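Local structure of cell death abnormality protein 2 (Caenorhabditis elegans, 3QWX) at residues Ser13-Gly18 with Gly47-Thr52; Glu23-Leu28 with Asn60-Tyr65; Phe125-Thr128 with Thr133-Pro136; Glu155-Asn158 with Thr162-Leu165. The protein serves as a CRK-family SH2-SH3 signalling adaptor required for cell-corpse engulfment and cell migration, and is present here as its SH2 domain and first SH3 domain. All coordinates share one frame; numbering follows the deposited sequence.

Interaction 1: residues Ser13-Gly18 with Gly47-Thr52; sequences SFYFPG and GEYSLT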
loop_
_atom_site.group_PDB
_atom_site.type_symbol
_atom_site.label_atom_id
_atom_site.label_comp_id
_atom_site.label_asym_id
_atom_site.label_seq_id
_atom_site.Cartn_x
_atom_site.Cartn_y
_atom_site.Cartn_z
ATOM N N SER A 13 -3.931 -0.440 -3.799
ATOM C CA SER A 13 -2.843 0.257 -4.481
ATOM C C SER A 13 -1.925 1.026 -3.517
ATOM O O SER A 13 -0.862 1.500 -3.919
ATOM C CB SER A 13 -3.387 1.195 -5.556
ATOM O OG SER A 13 -4.185 0.485 -6.491
ATOM N N PHE A 14 -2.326 1.179 -2.256
ATOM C CA PHE A 14 -1.357 1.655 -1.259
ATOM C C PHE A 14 -1.055 0.627 -0.163
ATOM O O PHE A 14 -0.691 0.973 0.969
ATOM C CB PHE A 14 -1.659 3.054 -0.719
ATOM C CG PHE A 14 -3.098 3.304 -0.369
ATOM C CD1 PHE A 14 -3.629 2.836 0.821
ATOM C CD2 PHE A 14 -3.899 4.072 -1.204
ATOM C CE1 PHE A 14 -4.961 3.106 1.164
ATOM C CE2 PHE A 14 -5.226 4.350 -0.872
ATOM C CZ PHE A 14 -5.755 3.858 0.309
ATOM N N TYR A 15 -1.186 -0.643 -0.551
ATOM C CA TYR A 15 -0.955 -1.794 0.314
ATOM C C TYR A 15 0.381 -2.447 -0.075
ATOM O O TYR A 15 0.645 -2.669 -1.258
ATOM C CB TYR A 15 -2.133 -2.767 0.168
ATOM C CG TYR A 15 -1.916 -4.150 0.734
ATOM C CD1 TYR A 15 -1.580 -4.338 2.061
ATOM C CD2 TYR A 15 -2.074 -5.271 -0.065
ATOM C CE1 TYR A 15 -1.383 -5.608 2.573
ATOM C CE2 TYR A 15 -1.890 -6.543 0.436
ATOM C CZ TYR A 15 -1.544 -6.708 1.755
ATOM O OH TYR A 15 -1.355 -7.981 2.249
ATOM N N PHE A 16 1.230 -2.718 0.915
ATOM C CA PHE A 16 2.582 -3.198 0.663
ATOM C C PHE A 16 2.813 -4.556 1.337
ATOM O O PHE A 16 3.375 -4.638 2.427
ATOM C CB PHE A 16 3.620 -2.168 1.123
ATOM C CG PHE A 16 3.566 -0.865 0.359
ATOM C CD1 PHE A 16 2.645 0.127 0.700
ATOM C CD2 PHE A 16 4.425 -0.634 -0.698
ATOM C CE1 PHE A 16 2.585 1.323 -0.014
ATOM C CE2 PHE A 16 4.381 0.558 -1.404
ATOM C CZ PHE A 16 3.454 1.543 -1.063
ATOM N N PRO A 17 2.373 -5.631 0.669
ATOM C CA PRO A 17 2.414 -7.010 1.175
ATOM C C PRO A 17 3.814 -7.470 1.616
ATOM O O PRO A 17 3.924 -8.239 2.571
ATOM C CB PRO A 17 1.929 -7.842 -0.018
ATOM C CG PRO A 17 1.249 -6.884 -0.936
ATOM C CD PRO A 17 1.899 -5.555 -0.725
ATOM N N GLY A 18 4.867 -7.007 0.956
ATOM C CA GLY A 18 6.208 -7.436 1.335
ATOM C C GLY A 18 6.850 -6.724 2.519
ATOM O O GLY A 18 7.841 -7.197 3.083
ATOM N N GLY A 47 -3.819 -12.638 9.302
ATOM C CA GLY A 47 -5.075 -12.117 8.794
ATOM C C GLY A 47 -5.438 -10.710 9.219
ATOM O O GLY A 47 -6.587 -10.291 9.053
ATOM N N GLU A 48 -4.487 -9.975 9.789
ATOM C CA GLU A 48 -4.728 -8.571 10.101
ATOM C C GLU A 48 -3.921 -7.662 9.168
ATOM O O GLU A 48 -2.953 -8.094 8.536
ATOM C CB GLU A 48 -4.405 -8.254 11.565
ATOM C CG GLU A 48 -5.009 -9.214 12.604
ATOM C CD GLU A 48 -6.535 -9.189 12.665
ATOM O OE1 GLU A 48 -7.195 -8.985 11.616
ATOM O OE2 GLU A 48 -7.073 -9.393 13.770
ATOM N N TYR A 49 -4.350 -6.409 9.064
ATOM C CA TYR A 49 -3.587 -5.401 8.352
ATOM C C TYR A 49 -3.065 -4.398 9.352
ATOM O O TYR A 49 -3.577 -4.279 10.457
ATOM C CB TYR A 49 -4.437 -4.682 7.299
ATOM C CG TYR A 49 -4.836 -5.539 6.124
ATOM C CD1 TYR A 49 -3.875 -6.086 5.275
ATOM C CD2 TYR A 49 -6.172 -5.782 5.839
ATOM C CE1 TYR A 49 -4.238 -6.861 4.194
ATOM C CE2 TYR A 49 -6.543 -6.558 4.759
ATOM C CZ TYR A 49 -5.574 -7.100 3.940
ATOM O OH TYR A 49 -5.948 -7.866 2.859
ATOM N N SER A 50 -2.037 -3.672 8.948
ATOM C CA SER A 50 -1.507 -2.585 9.738
ATOM C C SER A 50 -1.535 -1.338 8.889
ATOM O O SER A 50 -1.190 -1.376 7.714
ATOM C CB SER A 50 -0.065 -2.869 10.163
ATOM O OG SER A 50 -0.028 -3.704 11.299
ATOM N N LEU A 51 -1.959 -0.242 9.503
ATOM C CA LEU A 51 -1.910 1.074 8.907
ATOM C C LEU A 51 -0.750 1.804 9.571
ATOM O O LEU A 51 -0.736 1.953 10.792
ATOM C CB LEU A 51 -3.228 1.809 9.190
ATOM C CG LEU A 51 -3.388 3.258 8.740
ATOM C CD1 LEU A 51 -3.389 3.387 7.215
ATOM C CD2 LEU A 51 -4.667 3.829 9.323
ATOM N N THR A 52 0.208 2.258 8.772
ATOM C CA THR A 52 1.368 3.019 9.265
ATOM C C THR A 52 1.324 4.462 8.735
ATOM O O THR A 52 1.171 4.677 7.531
ATOM C CB THR A 52 2.726 2.335 8.866
ATOM O OG1 THR A 52 2.735 0.980 9.327
ATOM C CG2 THR A 52 3.917 3.070 9.482
#

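Interaction 2: residues Glu23-Leu28 with Asn60-Tyr65; sequences EAHKLL and NAVCHY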
loop_
_atom_site.group_PDB
_atom_site.type_symbol
_atom_site.label_atom_id
_atom_site.label_comp_id
_atom_site.label_asym_id
_atom_site.label_seq_id
_atom_site.Cartn_x
_atom_site.Cartn_y
_atom_site.Cartn_z
ATOM N N GLU A 23 10.520 -1.682 8.178
ATOM C CA GLU A 23 10.758 -0.969 6.936
ATOM C C GLU A 23 9.790 0.200 6.771
ATOM O O GLU A 23 10.198 1.305 6.404
ATOM C CB GLU A 23 10.703 -1.880 5.712
ATOM C CG GLU A 23 11.200 -1.137 4.477
ATOM C CD GLU A 23 11.151 -1.940 3.199
ATOM O OE1 GLU A 23 10.676 -3.101 3.218
ATOM O OE2 GLU A 23 11.588 -1.387 2.165
ATOM N N ALA A 24 8.512 -0.049 7.036
ATOM C CA ALA A 24 7.498 1.016 7.009
ATOM C C ALA A 24 7.852 2.196 7.909
ATOM O O ALA A 24 7.686 3.357 7.530
ATOM C CB ALA A 24 6.124 0.455 7.390
ATOM N N HIS A 25 8.310 1.897 9.116
ATOM C CA HIS A 25 8.642 2.934 10.087
ATOM C C HIS A 25 9.789 3.794 9.558
ATOM O O HIS A 25 9.771 5.027 9.647
ATOM C CB HIS A 25 9.048 2.288 11.416
ATOM C CG HIS A 25 8.818 3.160 12.610
ATOM N ND1 HIS A 25 9.500 4.341 12.818
ATOM C CD2 HIS A 25 7.983 3.020 13.664
ATOM C CE1 HIS A 25 9.094 4.888 13.945
ATOM N NE2 HIS A 25 8.166 4.109 14.475
ATOM N N LYS A 26 10.804 3.127 9.030
ATOM C CA LYS A 26 11.931 3.815 8.424
ATOM C C LYS A 26 11.486 4.685 7.246
ATOM O O LYS A 26 11.817 5.862 7.191
ATOM C CB LYS A 26 12.986 2.806 7.963
ATOM C CG LYS A 26 14.224 3.441 7.343
ATOM C CD LYS A 26 14.965 2.446 6.453
ATOM C CE LYS A 26 16.091 3.118 5.674
ATOM N NZ LYS A 26 17.006 2.124 5.020
ATOM N N LEU A 27 10.742 4.109 6.302
ATOM C CA LEU A 27 10.313 4.863 5.122
ATOM C C LEU A 27 9.451 6.078 5.492
ATOM O O LEU A 27 9.687 7.187 5.013
ATOM C CB LEU A 27 9.571 3.954 4.134
ATOM C CG LEU A 27 10.400 2.833 3.501
ATOM C CD1 LEU A 27 9.560 2.011 2.520
ATOM C CD2 LEU A 27 11.651 3.389 2.813
ATOM N N LEU A 28 8.453 5.869 6.346
ATOM C CA LEU A 28 7.546 6.949 6.719
ATOM C C LEU A 28 8.186 7.945 7.689
ATOM O O LEU A 28 7.707 9.075 7.835
ATOM C CB LEU A 28 6.217 6.394 7.253
ATOM C CG LEU A 28 5.252 5.919 6.152
ATOM C CD1 LEU A 28 4.079 5.172 6.733
ATOM C CD2 LEU A 28 4.736 7.086 5.308
ATOM N N ASN A 60 6.944 11.363 19.009
ATOM C CA ASN A 60 6.480 10.147 18.325
ATOM C C ASN A 60 6.057 10.339 16.855
ATOM O O ASN A 60 4.889 10.599 16.565
ATOM C CB ASN A 60 5.303 9.609 19.151
ATOM C CG ASN A 60 4.663 8.370 18.553
ATOM O OD1 ASN A 60 5.228 7.709 17.683
ATOM N ND2 ASN A 60 3.471 8.049 19.032
ATOM N N ALA A 61 7.001 10.207 15.928
ATOM C CA ALA A 61 6.752 10.599 14.540
ATOM C C ALA A 61 5.866 9.639 13.751
ATOM O O ALA A 61 4.925 10.064 13.074
ATOM C CB ALA A 61 8.076 10.834 13.803
ATOM N N VAL A 62 6.192 8.354 13.805
ATOM C CA VAL A 62 5.480 7.367 13.015
ATOM C C VAL A 62 4.662 6.439 13.915
ATOM O O VAL A 62 5.194 5.884 14.872
ATOM C CB VAL A 62 6.462 6.569 12.110
ATOM C CG1 VAL A 62 5.725 5.510 11.325
ATOM C CG2 VAL A 62 7.180 7.515 11.147
ATOM N N CYS A 63 3.372 6.286 13.607
ATOM C CA CYS A 63 2.476 5.402 14.366
ATOM C C CYS A 63 1.925 4.250 13.517
ATOM O O CYS A 63 1.733 4.388 12.312
ATOM C CB CYS A 63 1.295 6.188 14.970
ATOM S SG CYS A 63 1.724 7.730 15.813
ATOM N N HIS A 64 1.665 3.126 14.172
ATOM C CA HIS A 64 1.114 1.939 13.536
ATOM C C HIS A 64 -0.210 1.547 14.194
ATOM O O HIS A 64 -0.347 1.621 15.416
ATOM C CB HIS A 64 2.096 0.775 13.682
ATOM C CG HIS A 64 3.460 1.061 13.138
ATOM N ND1 HIS A 64 4.424 1.733 13.860
ATOM C CD2 HIS A 64 4.025 0.759 11.945
ATOM C CE1 HIS A 64 5.525 1.832 13.134
ATOM N NE2 HIS A 64 5.310 1.245 11.972
ATOM N N TYR A 65 -1.167 1.109 13.381
ATOM C CA TYR A 65 -2.488 0.713 13.864
ATOM C C TYR A 65 -2.901 -0.643 13.344
ATOM O O TYR A 65 -2.867 -0.898 12.144
ATOM C CB TYR A 65 -3.542 1.740 13.448
ATOM C CG TYR A 65 -3.198 3.098 13.963
ATOM C CD1 TYR A 65 -3.623 3.507 15.223
ATOM C CD2 TYR A 65 -2.410 3.956 13.217
ATOM C CE1 TYR A 65 -3.288 4.739 15.714
ATOM C CE2 TYR A 65 -2.065 5.184 13.691
ATOM C CZ TYR A 65 -2.510 5.576 14.943
ATOM O OH TYR A 65 -2.159 6.808 15.421
#

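Interaction 3: residues Phe125-Thr128 with Thr133-Pro136; sequences FKFT and TDLP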
loop_
_atom_site.group_PDB
_atom_site.type_symbol
_atom_site.label_atom_id
_atom_site.label_comp_id
_atom_site.label_asym_id
_atom_site.label_seq_id
_atom_site.Cartn_x
_atom_site.Cartn_y
_atom_site.Cartn_z
ATOM N N PHE A 125 7.366 -7.292 -24.301
ATOM C CA PHE A 125 6.537 -8.454 -24.577
ATOM C C PHE A 125 5.379 -8.433 -23.584
ATOM O O PHE A 125 5.444 -7.753 -22.559
ATOM C CB PHE A 125 7.340 -9.755 -24.420
ATOM C CG PHE A 125 8.581 -9.826 -25.280
ATOM C CD1 PHE A 125 9.812 -9.439 -24.776
ATOM C CD2 PHE A 125 8.511 -10.289 -26.589
ATOM C CE1 PHE A 125 10.952 -9.496 -25.562
ATOM C CE2 PHE A 125 9.642 -10.347 -27.383
ATOM C CZ PHE A 125 10.868 -9.948 -26.868
ATOM N N LYS A 126 4.314 -9.165 -23.883
ATOM C CA LYS A 126 3.217 -9.292 -22.934
ATOM C C LYS A 126 3.634 -10.197 -21.767
ATOM O O LYS A 126 4.354 -11.179 -21.948
ATOM C CB LYS A 126 1.947 -9.823 -23.616
ATOM C CG LYS A 126 1.677 -11.294 -23.359
ATOM C CD LYS A 126 0.331 -11.740 -23.918
ATOM C CE LYS A 126 0.356 -13.238 -24.220
ATOM N NZ LYS A 126 -0.908 -13.733 -24.849
ATOM N N PHE A 127 3.179 -9.859 -20.569
ATOM C CA PHE A 127 3.490 -10.653 -19.384
ATOM C C PHE A 127 2.220 -10.953 -18.600
ATOM O O PHE A 127 1.609 -10.055 -18.041
ATOM C CB PHE A 127 4.505 -9.923 -18.492
ATOM C CG PHE A 127 4.903 -10.691 -17.252
ATOM C CD1 PHE A 127 5.442 -11.967 -17.346
ATOM C CD2 PHE A 127 4.767 -10.121 -15.995
ATOM C CE1 PHE A 127 5.820 -12.669 -16.209
ATOM C CE2 PHE A 127 5.145 -10.821 -14.848
ATOM C CZ PHE A 127 5.674 -12.088 -14.954
ATOM N N THR A 128 1.831 -12.220 -18.558
ATOM C CA THR A 128 0.603 -12.610 -17.873
ATOM C C THR A 128 0.820 -12.747 -16.374
ATOM O O THR A 128 -0.134 -12.713 -15.601
ATOM C CB THR A 128 0.089 -13.955 -18.387
ATOM O OG1 THR A 128 1.014 -14.986 -18.017
ATOM C CG2 THR A 128 -0.056 -13.920 -19.911
ATOM N N THR A 133 2.446 -12.437 -6.913
ATOM C CA THR A 133 3.327 -11.344 -6.542
ATOM C C THR A 133 3.761 -10.554 -7.781
ATOM O O THR A 133 4.401 -9.506 -7.670
ATOM C CB THR A 133 4.583 -11.892 -5.840
ATOM O OG1 THR A 133 5.288 -12.771 -6.735
ATOM C CG2 THR A 133 4.193 -12.658 -4.589
ATOM N N ASP A 134 3.404 -11.068 -8.955
ATOM C CA ASP A 134 3.837 -10.485 -10.220
ATOM C C ASP A 134 2.851 -9.442 -10.723
ATOM O O ASP A 134 1.679 -9.485 -10.385
ATOM C CB ASP A 134 4.002 -11.575 -11.281
ATOM C CG ASP A 134 5.074 -12.593 -10.917
ATOM O OD1 ASP A 134 5.907 -12.296 -10.030
ATOM O OD2 ASP A 134 5.074 -13.687 -11.521
ATOM N N LEU A 135 3.335 -8.514 -11.538
ATOM C CA LEU A 135 2.486 -7.492 -12.128
ATOM C C LEU A 135 2.317 -7.780 -13.618
ATOM O O LEU A 135 3.254 -7.574 -14.395
ATOM C CB LEU A 135 3.111 -6.105 -11.922
ATOM C CG LEU A 135 2.397 -4.918 -12.574
ATOM C CD1 LEU A 135 0.997 -4.704 -11.963
ATOM C CD2 LEU A 135 3.226 -3.651 -12.489
ATOM N N PRO A 136 1.137 -8.290 -14.017
ATOM C CA PRO A 136 0.905 -8.564 -15.443
ATOM C C PRO A 136 0.888 -7.257 -16.210
ATOM O O PRO A 136 0.492 -6.231 -15.661
ATOM C CB PRO A 136 -0.495 -9.188 -15.464
ATOM C CG PRO A 136 -0.766 -9.618 -14.043
ATOM C CD PRO A 136 -0.036 -8.625 -13.191
#

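Interaction 4: residues Glu155-Asn158 with Thr162-Leu165; sequences EARN and TTGL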
loop_
_atom_site.group_PDB
_atom_site.type_symbol
_atom_site.label_atom_id
_atom_site.label_comp_id
_atom_site.label_asym_id
_atom_site.label_seq_id
_atom_site.Cartn_x
_atom_site.Cartn_y
_atom_site.Cartn_z
ATOM N N GLU A 155 10.700 -4.596 -9.193
ATOM C CA GLU A 155 9.407 -4.107 -8.726
ATOM C C GLU A 155 8.936 -2.959 -9.633
ATOM O O GLU A 155 9.657 -1.977 -9.828
ATOM C CB GLU A 155 9.504 -3.623 -7.272
ATOM C CG GLU A 155 8.157 -3.180 -6.676
ATOM C CD GLU A 155 8.280 -2.564 -5.280
ATOM O OE1 GLU A 155 9.401 -2.209 -4.864
ATOM O OE2 GLU A 155 7.244 -2.421 -4.604
ATOM N N ALA A 156 7.729 -3.106 -10.184
ATOM C CA ALA A 156 7.148 -2.129 -11.113
ATOM C C ALA A 156 5.774 -1.633 -10.627
ATOM O O ALA A 156 5.147 -2.254 -9.764
ATOM C CB ALA A 156 7.023 -2.737 -12.482
ATOM N N ARG A 157 5.320 -0.516 -11.184
ATOM C CA ARG A 157 4.035 0.069 -10.834
ATOM C C ARG A 157 3.340 0.465 -12.122
ATOM O O ARG A 157 3.943 1.094 -12.988
ATOM C CB ARG A 157 4.225 1.309 -9.950
ATOM C CG ARG A 157 2.925 1.910 -9.442
ATOM C CD ARG A 157 3.190 2.965 -8.370
ATOM N NE ARG A 157 4.001 4.063 -8.867
ATOM C CZ ARG A 157 4.913 4.716 -8.154
ATOM N NH1 ARG A 157 5.157 4.394 -6.886
ATOM N NH2 ARG A 157 5.593 5.699 -8.716
ATOM N N ASN A 158 2.079 0.099 -12.269
ATOM C CA ASN A 158 1.368 0.491 -13.482
ATOM C C ASN A 158 0.608 1.819 -13.319
ATOM O O ASN A 158 0.644 2.437 -12.247
ATOM C CB ASN A 158 0.475 -0.645 -14.003
ATOM C CG ASN A 158 -0.715 -0.938 -13.091
ATOM O OD1 ASN A 158 -1.088 -0.131 -12.241
ATOM N ND2 ASN A 158 -1.326 -2.089 -13.290
ATOM N N THR A 162 -1.068 -0.126 -9.283
ATOM C CA THR A 162 -0.816 -1.510 -8.899
ATOM C C THR A 162 0.667 -1.879 -9.013
ATOM O O THR A 162 1.316 -1.596 -10.021
ATOM C CB THR A 162 -1.640 -2.483 -9.754
ATOM O OG1 THR A 162 -2.997 -2.032 -9.801
ATOM C CG2 THR A 162 -1.590 -3.905 -9.173
ATOM N N THR A 163 1.186 -2.529 -7.977
ATOM C CA THR A 163 2.611 -2.824 -7.877
ATOM C C THR A 163 2.876 -4.332 -7.887
ATOM O O THR A 163 2.075 -5.116 -7.395
ATOM C CB THR A 163 3.216 -2.218 -6.588
ATOM O OG1 THR A 163 3.272 -0.785 -6.702
ATOM C CG2 THR A 163 4.616 -2.736 -6.369
ATOM N N GLY A 164 4.016 -4.740 -8.437
ATOM C CA GLY A 164 4.373 -6.140 -8.449
ATOM C C GLY A 164 5.657 -6.354 -9.229
ATOM O O GLY A 164 6.184 -5.427 -9.818
ATOM N N LEU A 165 6.129 -7.591 -9.255
ATOM C CA LEU A 165 7.395 -7.920 -9.886
ATOM C C LEU A 165 7.220 -8.189 -11.378
ATOM O O LEU A 165 6.214 -8.747 -11.813
ATOM C CB LEU A 165 8.016 -9.154 -9.224
ATOM C CG LEU A 165 8.487 -9.050 -7.777
ATOM C CD1 LEU A 165 8.949 -10.411 -7.276
ATOM C CD2 LEU A 165 9.600 -8.049 -7.679
#

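Interaction 1: residues Ser13-Gly18 with Gly47-Thr52
Tyr15 and Tyr49 meet as a single pair of rings and make up almost the whole of this contact, a compact example of an offset edge-to-face (T-shaped) arrangement. Their planes stand at 82°, the centroids lie 5.2 Å apart, and it is Tyr49 that turns its edge toward the face of Tyr15. The closest atoms are Tyr15 CE1 and Tyr49 CE1, at 3.5 Å. The phenol oxygen of Tyr15 lies close to the plane of the Tyr49 ring, at its edge, with OH 3.7 Å from Tyr49 CE1. Tyr15 reaches this place with CG opposite the backbone nitrogen (chi1 166°), which carries the ring out toward the strand that holds Tyr49. On the other face of Tyr15 lies Pro17, whose CD is 4.0 Å above the plane and displaced toward the rim, so the ring has neighbours on both sides. Its polar end is tied down separately, since the hydroxyl is hydrogen-bonded to Asp42 OD1. Tyr49 in turn makes a further edge-to-face pair with Trp11. The two tyrosines project from different strands of the SH2 sheet: strand 37-42 runs between them, pairing in parallel with strand 15-16 and antiparallel with strand 49-54, while strand 62-69 adjoins strand 49-54.

Interaction 2: residues Glu23-Leu28 with Asn60-Tyr65
The helix carrying His25 and Leu28 passes the strand carrying Val62 with axes 8.7 Å apart and N-to-C directions at 142°, and His25 and Val62 bring their CA atoms to 6.2 Å. Val62 is the buried centre of the contact, and its atoms divide between two partners. Its CB sits over one face of the His25 ring, 3.8 Å from the centroid and only 16° off the ring normal, a clear CH-pi contact. The methyl CG2 points the other way along the helix, to Leu28: it is 3.6 Å from the backbone carbon C of Leu28 and 4.2 Å from Leu28 CB. A chi1 of 178° sends the second methyl, CG1, opposite the backbone nitrogen, where it lies 4.1 Å from His25 CA. This is the first helix of the SH2 fold packing on a face of the central sheet, close to Arg41, which ends the Phe38-Arg41 sequence corresponding to the FLVR motif of phosphotyrosine-binding SH2 domains. The His25 imidazole also approaches His64 rim to rim, neither ring lying over the other, but the closest carbon approach is implausibly short, so the detail of this pair is doubtful. The side chain of His64 is about 5 Å from a bound sulfate ion, probably taken up from the crystallisation liquor, a position consistent with the phosphate-binding pocket of the family. Thr52, on strand 49-54, touches Ala24, Leu28, Val62 and His64 alike, while the carbonyl oxygen of Leu28 accepts a hydrogen bond from Arg54 NH1.

Interaction 3: residues Phe125-Thr128 with Thr133-Pro136
Phe127 meets three consecutive residues of the segment opposite, Asp134, Leu135 and Pro136, without a hydrogen bond between the two segments. Its ring presents an edge to the backbone: the carbonyl oxygen of Leu135 lies near the ring plane, 3.4 Å from Phe127 CD2. Farther round the rim, Phe127 CE2 packs obliquely against Asp134 CB at 3.8 Å, while CZ lies 3.8 Å from Asp134 OD2, the carboxylate plane being turned 41° from that of the ring. With CG opposite the backbone nitrogen (chi1 -179°), the phenyl group extends toward the returning chain. Pro136 instead meets backbone oxygens: its CB lies 3.4 Å from Phe127 O, and its CG 3.5 Å from Thr128 O. In the next shell, Asp134 is positioned by its own carboxylate, since OD2 accepts hydrogen bonds from the backbone nitrogens of Glu130 and Arg131 in the turn between the segments; a weak bond from Thr133 OG1 reaches OD1. The carboxylate thus ties the turn of the SH3 RT loop to the limb that packs on Phe127. That loop leaves strand 119-123 and returns into strand 142-147, with a backbone bond between Phe127 and Phe137 holding its limbs together. Strand 163-167 lies alongside, Phe127 touching Pro167 and Leu135 touching Val166, and Ala156 of strand 153-157 also meets Leu135.

Interaction 4: residues Glu155-Asn158 with Thr162-Leu165
The distal hairpin of the SH3 domain joins strands 153-157 and 163-167, and Ala156 and Gly164 form an antiparallel hydrogen-bonded pair in it. Ala156 N gives a nearly straight bond to Gly164 O (2.8 Å, 171° at the hydrogen), and Gly164 N returns one to Ala156 O at 3.0 Å. The non-hydrogen-bonded pairs Glu155-Leu165 and Arg157-Thr163 flank it, their side chains all on one face of the sheet. Here CA-H groups supplement the regular bonds: Thr163 CA lies 3.2 Å from Ala156 O, and Arg157 CA points its hydrogen at Thr162 O. On that same face Glu155 is extended, and its CG and carboxylate run past the Thr163 methyl, with OE2 3.2 Å from CG2; its other oxygen, OE1, forms a salt bridge with Lys115. Arg157 touches Thr163 OG1 only with its aliphatic part, CG being 3.9 Å away. A bend at chi3 (60°) then takes the guanidinium off to Glu144, its salt-bridge partner, and to the carbonyl oxygen of Lys115, so one side chain joins strand 142-147 to the chain at Lys115. Toward the turn the strands are closed by a two-way link between Asn158 and Thr162. Asn158 N donates to Thr162 O at 2.9 Å. In exchange Thr162 N donates to the side-chain oxygen Asn158 OD1 at 3.0 Å, a more bent bond (138°) in which the nitrogen lies above the amide plane.

How the interactions relate
The four contacts fall into two pairs, one in each domain. In the SH2 domain, interactions 1 and 2 have centres 13 Å apart and reach strands 49-54 and 62-69 respectively, neighbours in one sheet: Leu51 O lies 2.8 Å from Tyr65 N, probably hydrogen-bonded, and Thr52 CG2 packs 3.6 Å from Val62 CG1. In the SH3 domain, interactions 3 and 4 are closer still, with centres 9 Å apart, where Leu165 probably bonds to the RT loop through both its backbone O, to Leu135 N (2.9 Å), and its N, to Thr133 O (3.0 Å). Between the domains, interactions 1 and 4 just meet at Ser13 OG and Thr162 N, 4.2 Å apart. The sulfate lies near His64 of interaction 2, whose centre is about 31 Å from that of interaction 3.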